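Local coordinates for protein polyphosphate kinase (Porphyromonas gingivalis, PDB 2O8R) that probably catalyses the reversible transfer of the terminal phosphate of ATP to a growing polyphosphate chain, with magnesium as cofactor, at residues Val438-Ala443 / Ile627-Pro632; His488-Leu493 / Ser507-Ala512. The protein carries 3 engineered substitutions. All coordinates share one frame; numbering follows the deposited sequence.

Both contacts join the two C-terminal domains of the kinase, which belong to the phospholipase D clan, and their centres lie about 9 Å apart. Contact 1 carries the predicted phosphohistidine, His439, with a sulfate at its outer nitrogen; contact 2 packs helix 484-497 against residues 507-512, which lead into strand 510-511. The strand 629-632 of contact 1 and the strand 510-511 of contact 2 are antiparallel neighbours in one sheet, with Ala630 N 2.7 Å from Leu510 O and Glu628 O 3.2 Å from Ala512 N. Strand 510-511 thus runs beside the strand that begins just after Glu628, with the side chain of Val511 about 10 Å from that of His439.

Contact 1: Val438-Ala443 / Ile627-Pro632; sequences VHAKTA and IETACP. With SO4 (sulfate ion), chain F.
His439 extends its ring with CG anti to the backbone N (chi1 -171°), while Glu628 folds back at chi2 (-88°), and these torsions bring imidazole and carboxylate together. His439 ND1 donates to Glu628 OE1 at 2.8 Å, reaching the oxygen on its syn side but somewhat out of the carboxylate plane. The two planes stand 57° apart and the N-H is bent, so the pair is close without being coplanar. Glu628 OE1 also accepts from Ser615 OG, and OE2 forms a salt bridge with Arg626; together these partners hold the carboxylate at the ND1 edge of the ring. At the outer edge of the imidazole, His439 NE2 makes a weak hydrogen bond of 3.2 Å to sulfate O3. Lys441 passes CE over one face of the ring, toward its rim, and brings NZ to 3.3 Å from the same sulfate O3, also weakly; its stronger partner is Asn465. His597 and Arg599 also bond to the sulfate. Beneath the histidine, Ile627 O accepts two backbone bonds, from His439 N at 2.9 Å and from Ala440 N at 3.1 Å, at the single bridge between Val438 and Ile627. Farther along, Ala440 CB rests on Thr629 CG2 at 3.7 Å. The sequence His-x-Lys matches the phospholipase D motif. With ND1 bonded to Glu628 OE1, the ring's rotation is probably set and NE2 turns toward the sulfate, consistent with the predicted phosphohistidine role of His439 and with the anion, probably from the crystallisation liquor, marking a phosphate position.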
loop_
_atom_site.group_PDB
_atom_site.type_symbol
_atom_site.label_atom_id
_atom_site.label_comp_id
_atom_site.label_asym_id
_atom_site.label_seq_id
_atom_site.Cartn_x
_atom_site.Cartn_y
_atom_site.Cartn_z
ATOM N N VAL A 438 -24.012 -4.250 -8.077
ATOM C CA VAL A 438 -24.453 -2.859 -8.188
ATOM C C VAL A 438 -23.354 -1.984 -8.778
ATOM O O VAL A 438 -22.379 -1.626 -8.110
ATOM C CB VAL A 438 -24.945 -2.291 -6.834
ATOM C CG1 VAL A 438 -25.332 -0.818 -6.953
ATOM C CG2 VAL A 438 -26.121 -3.101 -6.325
ATOM N N HIS A 439 -23.521 -1.639 -10.043
ATOM C CA HIS A 439 -22.543 -0.818 -10.723
ATOM C C HIS A 439 -22.897 0.662 -10.582
ATOM O O HIS A 439 -22.066 1.524 -10.842
ATOM C CB HIS A 439 -22.437 -1.241 -12.187
ATOM C CG HIS A 439 -21.311 -0.596 -12.921
ATOM N ND1 HIS A 439 -21.497 0.458 -13.788
ATOM C CD2 HIS A 439 -19.981 -0.842 -12.907
ATOM C CE1 HIS A 439 -20.331 0.826 -14.284
ATOM N NE2 HIS A 439 -19.395 0.052 -13.769
ATOM N N ALA A 440 -24.129 0.939 -10.155
ATOM C CA ALA A 440 -24.625 2.304 -9.934
ATOM C C ALA A 440 -23.667 3.179 -9.119
ATOM O O ALA A 440 -23.038 2.717 -8.172
ATOM C CB ALA A 440 -25.975 2.250 -9.259
ATOM N N LYS A 441 -23.556 4.445 -9.498
ATOM C CA LYS A 441 -22.621 5.360 -8.844
ATOM C C LYS A 441 -23.389 6.518 -8.189
ATOM O O LYS A 441 -23.386 7.641 -8.697
ATOM C CB LYS A 441 -21.611 5.909 -9.860
ATOM C CG LYS A 441 -21.087 4.914 -10.905
ATOM C CD LYS A 441 -19.975 4.072 -10.327
ATOM C CE LYS A 441 -19.319 3.207 -11.377
ATOM N NZ LYS A 441 -18.332 2.294 -10.744
ATOM N N THR A 442 -24.045 6.238 -7.065
ATOM C CA THR A 442 -24.894 7.215 -6.399
ATOM C C THR A 442 -24.563 7.387 -4.918
ATOM O O THR A 442 -24.154 6.439 -4.252
ATOM C CB THR A 442 -26.380 6.822 -6.491
ATOM O OG1 THR A 442 -26.576 5.584 -5.807
ATOM C CG2 THR A 442 -26.824 6.651 -7.938
ATOM N N ALA A 443 -24.748 8.604 -4.414
ATOM C CA ALA A 443 -24.727 8.871 -2.976
ATOM C C ALA A 443 -26.037 9.551 -2.582
ATOM O O ALA A 443 -26.741 10.109 -3.430
ATOM C CB ALA A 443 -23.543 9.734 -2.602
ATOM N N ILE A 627 -27.095 -3.944 -11.677
ATOM C CA ILE A 627 -27.949 -2.801 -11.410
ATOM C C ILE A 627 -27.192 -1.493 -11.697
ATOM O O ILE A 627 -26.142 -1.206 -11.110
ATOM C CB ILE A 627 -28.640 -2.866 -10.023
ATOM C CG1 ILE A 627 -29.954 -3.656 -10.157
ATOM C CG2 ILE A 627 -28.923 -1.463 -9.473
ATOM C CD1 ILE A 627 -30.773 -3.748 -8.898
ATOM N N GLU A 628 -27.732 -0.737 -12.650
ATOM C CA GLU A 628 -27.123 0.497 -13.136
ATOM C C GLU A 628 -28.083 1.654 -12.932
ATOM O O GLU A 628 -29.256 1.451 -12.618
ATOM C CB GLU A 628 -26.852 0.388 -14.641
ATOM C CG GLU A 628 -26.069 -0.834 -15.068
ATOM C CD GLU A 628 -24.562 -0.638 -15.019
ATOM O OE1 GLU A 628 -24.098 0.475 -14.710
ATOM O OE2 GLU A 628 -23.837 -1.610 -15.313
ATOM N N THR A 629 -27.594 2.869 -13.138
ATOM C CA THR A 629 -28.471 4.036 -13.144
ATOM C C THR A 629 -28.294 4.922 -14.363
ATOM O O THR A 629 -27.212 5.001 -14.951
ATOM C CB THR A 629 -28.291 4.920 -11.903
ATOM O OG1 THR A 629 -26.899 5.255 -11.741
ATOM C CG2 THR A 629 -28.814 4.215 -10.677
ATOM N N ALA A 630 -29.381 5.587 -14.736
ATOM C CA ALA A 630 -29.305 6.719 -15.640
ATOM C C ALA A 630 -30.238 7.796 -15.114
ATOM O O ALA A 630 -31.314 7.505 -14.577
ATOM C CB ALA A 630 -29.674 6.320 -17.054
ATOM N N CYS A 631 -29.814 9.042 -15.265
ATOM C CA CYS A 631 -30.545 10.161 -14.709
ATOM C C CYS A 631 -30.730 11.290 -15.719
ATOM O O CYS A 631 -29.775 11.676 -16.397
ATOM C CB CYS A 631 -29.799 10.688 -13.509
ATOM S SG CYS A 631 -30.802 11.688 -12.464
ATOM N N PRO A 632 -31.975 11.798 -15.840
ATOM C CA PRO A 632 -32.299 12.997 -16.597
ATOM C C PRO A 632 -31.669 14.223 -15.978
ATOM O O PRO A 632 -31.669 14.374 -14.753
ATOM C CB PRO A 632 -33.817 13.106 -16.447
ATOM C CG PRO A 632 -34.127 12.360 -15.234
ATOM C CD PRO A 632 -33.187 11.199 -15.267
HETATM S S SO4 F . -16.386 1.451 -14.541
HETATM O O1 SO4 F . -15.182 2.240 -14.793
HETATM O O2 SO4 F . -16.362 0.257 -15.399
HETATM O O3 SO4 F . -16.419 1.051 -13.136
HETATM O O4 SO4 F . -17.567 2.278 -14.770
#

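Contact 2: His488-Leu493 / Ser507-Ala512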
loop_
_atom_site.group_PDB
_atom_site.type_symbol
_atom_site.label_atom_id
_atom_site.label_comp_id
_atom_site.label_asym_id
_atom_site.label_seq_id
_atom_site.Cartn_x
_atom_site.Cartn_y
_atom_site.Cartn_z
ATOM N N HIS A 488 -36.130 11.016 -4.155
ATOM C CA HIS A 488 -37.037 9.984 -3.705
ATOM C C HIS A 488 -36.706 8.675 -4.409
ATOM O O HIS A 488 -36.793 7.590 -3.825
ATOM C CB HIS A 488 -38.492 10.386 -3.973
ATOM C CG HIS A 488 -39.482 9.385 -3.474
ATOM N ND1 HIS A 488 -39.933 8.335 -4.246
ATOM C CD2 HIS A 488 -40.071 9.245 -2.265
ATOM C CE1 HIS A 488 -40.762 7.595 -3.533
ATOM N NE2 HIS A 488 -40.858 8.123 -2.327
ATOM N N ASP A 489 -36.334 8.795 -5.676
ATOM C CA ASP A 489 -36.022 7.643 -6.506
ATOM C C ASP A 489 -34.775 6.950 -6.000
ATOM O O ASP A 489 -34.744 5.719 -5.896
ATOM C CB ASP A 489 -35.834 8.086 -7.948
ATOM C CG ASP A 489 -37.149 8.234 -8.685
ATOM O OD1 ASP A 489 -38.179 7.806 -8.127
ATOM O OD2 ASP A 489 -37.154 8.759 -9.827
ATOM N N VAL A 490 -33.765 7.756 -5.676
ATOM C CA VAL A 490 -32.529 7.267 -5.093
ATOM C C VAL A 490 -32.834 6.663 -3.719
ATOM O O VAL A 490 -32.352 5.566 -3.385
ATOM C CB VAL A 490 -31.479 8.393 -4.984
ATOM C CG1 VAL A 490 -30.278 7.943 -4.173
ATOM C CG2 VAL A 490 -31.030 8.842 -6.366
ATOM N N TYR A 491 -33.657 7.375 -2.945
ATOM C CA TYR A 491 -34.146 6.876 -1.669
ATOM C C TYR A 491 -34.707 5.466 -1.809
ATOM O O TYR A 491 -34.314 4.542 -1.089
ATOM C CB TYR A 491 -35.233 7.795 -1.126
ATOM C CG TYR A 491 -36.029 7.166 -0.011
ATOM C CD1 TYR A 491 -35.530 7.139 1.282
ATOM C CD2 TYR A 491 -37.276 6.593 -0.248
ATOM C CE1 TYR A 491 -36.235 6.556 2.308
ATOM C CE2 TYR A 491 -37.988 6.009 0.774
ATOM C CZ TYR A 491 -37.459 5.997 2.053
ATOM O OH TYR A 491 -38.153 5.414 3.091
ATOM N N ARG A 492 -35.632 5.328 -2.749
ATOM C CA ARG A 492 -36.296 4.072 -3.025
ATOM C C ARG A 492 -35.324 3.023 -3.527
ATOM O O ARG A 492 -35.420 1.859 -3.137
ATOM C CB ARG A 492 -37.415 4.281 -4.048
ATOM C CG ARG A 492 -38.160 3.023 -4.387
ATOM C CD ARG A 492 -39.226 3.261 -5.435
ATOM N NE ARG A 492 -40.535 3.521 -4.845
ATOM C CZ ARG A 492 -41.255 4.609 -5.077
ATOM N NH1 ARG A 492 -40.807 5.547 -5.900
ATOM N NH2 ARG A 492 -42.429 4.755 -4.487
ATOM N N LEU A 493 -34.388 3.435 -4.383
ATOM C CA LEU A 493 -33.367 2.518 -4.900
ATOM C C LEU A 493 -32.590 1.851 -3.766
ATOM O O LEU A 493 -32.433 0.625 -3.755
ATOM C CB LEU A 493 -32.406 3.228 -5.846
ATOM C CG LEU A 493 -31.220 2.419 -6.393
ATOM C CD1 LEU A 493 -31.665 1.147 -7.111
ATOM C CD2 LEU A 493 -30.329 3.292 -7.298
ATOM N N SER A 507 -39.795 7.928 -10.554
ATOM C CA SER A 507 -40.362 9.120 -11.211
ATOM C C SER A 507 -39.557 9.595 -12.411
ATOM O O SER A 507 -40.117 9.902 -13.459
ATOM C CB SER A 507 -40.497 10.294 -10.234
ATOM O OG SER A 507 -41.172 9.917 -9.053
ATOM N N ARG A 508 -38.246 9.700 -12.239
ATOM C CA ARG A 508 -37.391 10.269 -13.274
ATOM C C ARG A 508 -36.184 9.385 -13.501
ATOM O O ARG A 508 -35.624 9.366 -14.591
ATOM C CB ARG A 508 -36.904 11.655 -12.871
ATOM C CG ARG A 508 -37.988 12.611 -12.401
ATOM C CD ARG A 508 -38.712 13.226 -13.558
ATOM N NE ARG A 508 -39.306 14.506 -13.200
ATOM C CZ ARG A 508 -39.675 15.425 -14.086
ATOM N NH1 ARG A 508 -39.503 15.204 -15.384
ATOM N NH2 ARG A 508 -40.209 16.566 -13.674
ATOM N N LEU A 509 -35.799 8.652 -12.462
ATOM C CA LEU A 509 -34.601 7.819 -12.492
ATOM C C LEU A 509 -34.765 6.595 -13.386
ATOM O O LEU A 509 -35.856 6.055 -13.509
ATOM C CB LEU A 509 -34.271 7.373 -11.074
ATOM C CG LEU A 509 -32.891 6.797 -10.795
ATOM C CD1 LEU A 509 -31.852 7.833 -11.184
ATOM C CD2 LEU A 509 -32.770 6.356 -9.325
ATOM N N LEU A 510 -33.678 6.160 -14.005
ATOM C CA LEU A 510 -33.696 4.919 -14.770
ATOM C C LEU A 510 -32.793 3.878 -14.148
ATOM O O LEU A 510 -31.581 4.074 -14.084
ATOM C CB LEU A 510 -33.212 5.162 -16.188
ATOM C CG LEU A 510 -33.971 6.186 -17.004
ATOM C CD1 LEU A 510 -33.459 6.111 -18.428
ATOM C CD2 LEU A 510 -35.449 5.879 -16.937
ATOM N N VAL A 511 -33.381 2.772 -13.706
ATOM C CA VAL A 511 -32.619 1.668 -13.122
ATOM C C VAL A 511 -32.677 0.406 -13.989
ATOM O O VAL A 511 -33.719 0.055 -14.531
ATOM C CB VAL A 511 -33.085 1.355 -11.694
ATOM C CG1 VAL A 511 -32.127 0.389 -11.018
ATOM C CG2 VAL A 511 -33.184 2.647 -10.876
ATOM N N ALA A 512 -31.538 -0.255 -14.134
ATOM C CA ALA A 512 -31.435 -1.445 -14.960
ATOM C C ALA A 512 -32.195 -2.593 -14.311
ATOM O O ALA A 512 -32.249 -2.691 -13.086
ATOM C CB ALA A 512 -29.968 -1.813 -15.171
#
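Asp489 reaches from helix 484-497 to the chain at Ser507, Arg508 and Leu509. Its CB lies against the side chain of Leu509, 3.6 Å from Leu509 CB, as the two side chains run past one another in opposite directions. With CG beside the backbone N (chi1 -82°), the carboxylate is presented to three successive amides. Asp489 OD1 takes the N-H of Ser507 at 2.9 Å through its syn lone pair. Asp489 OD2 accepts an almost straight bond (177°) from Arg508 N at 2.8 Å, arriving nearly in line with the C-O bond. The same OD2 receives Leu509 N at 3.0 Å on its anti side, 28° out of the carboxylate plane. Below this polar end, Leu509 CD2 packs on Val490 CG2 at 4.2 Å, and Leu493 CD1 meets Val511 CG1 at 4.0 Å. Leu461 of strand 457-462 also touches Leu509, and Thr629 touches Leu493. Asn515 holds the backbone on from there, bonding to Leu509 O and Val511 N. Three main-chain N-H groups converging on one buried carboxylate would probably stabilise its negative charge, and they fix the turn that leads into strand 510-511 against the helix of the preceding domain.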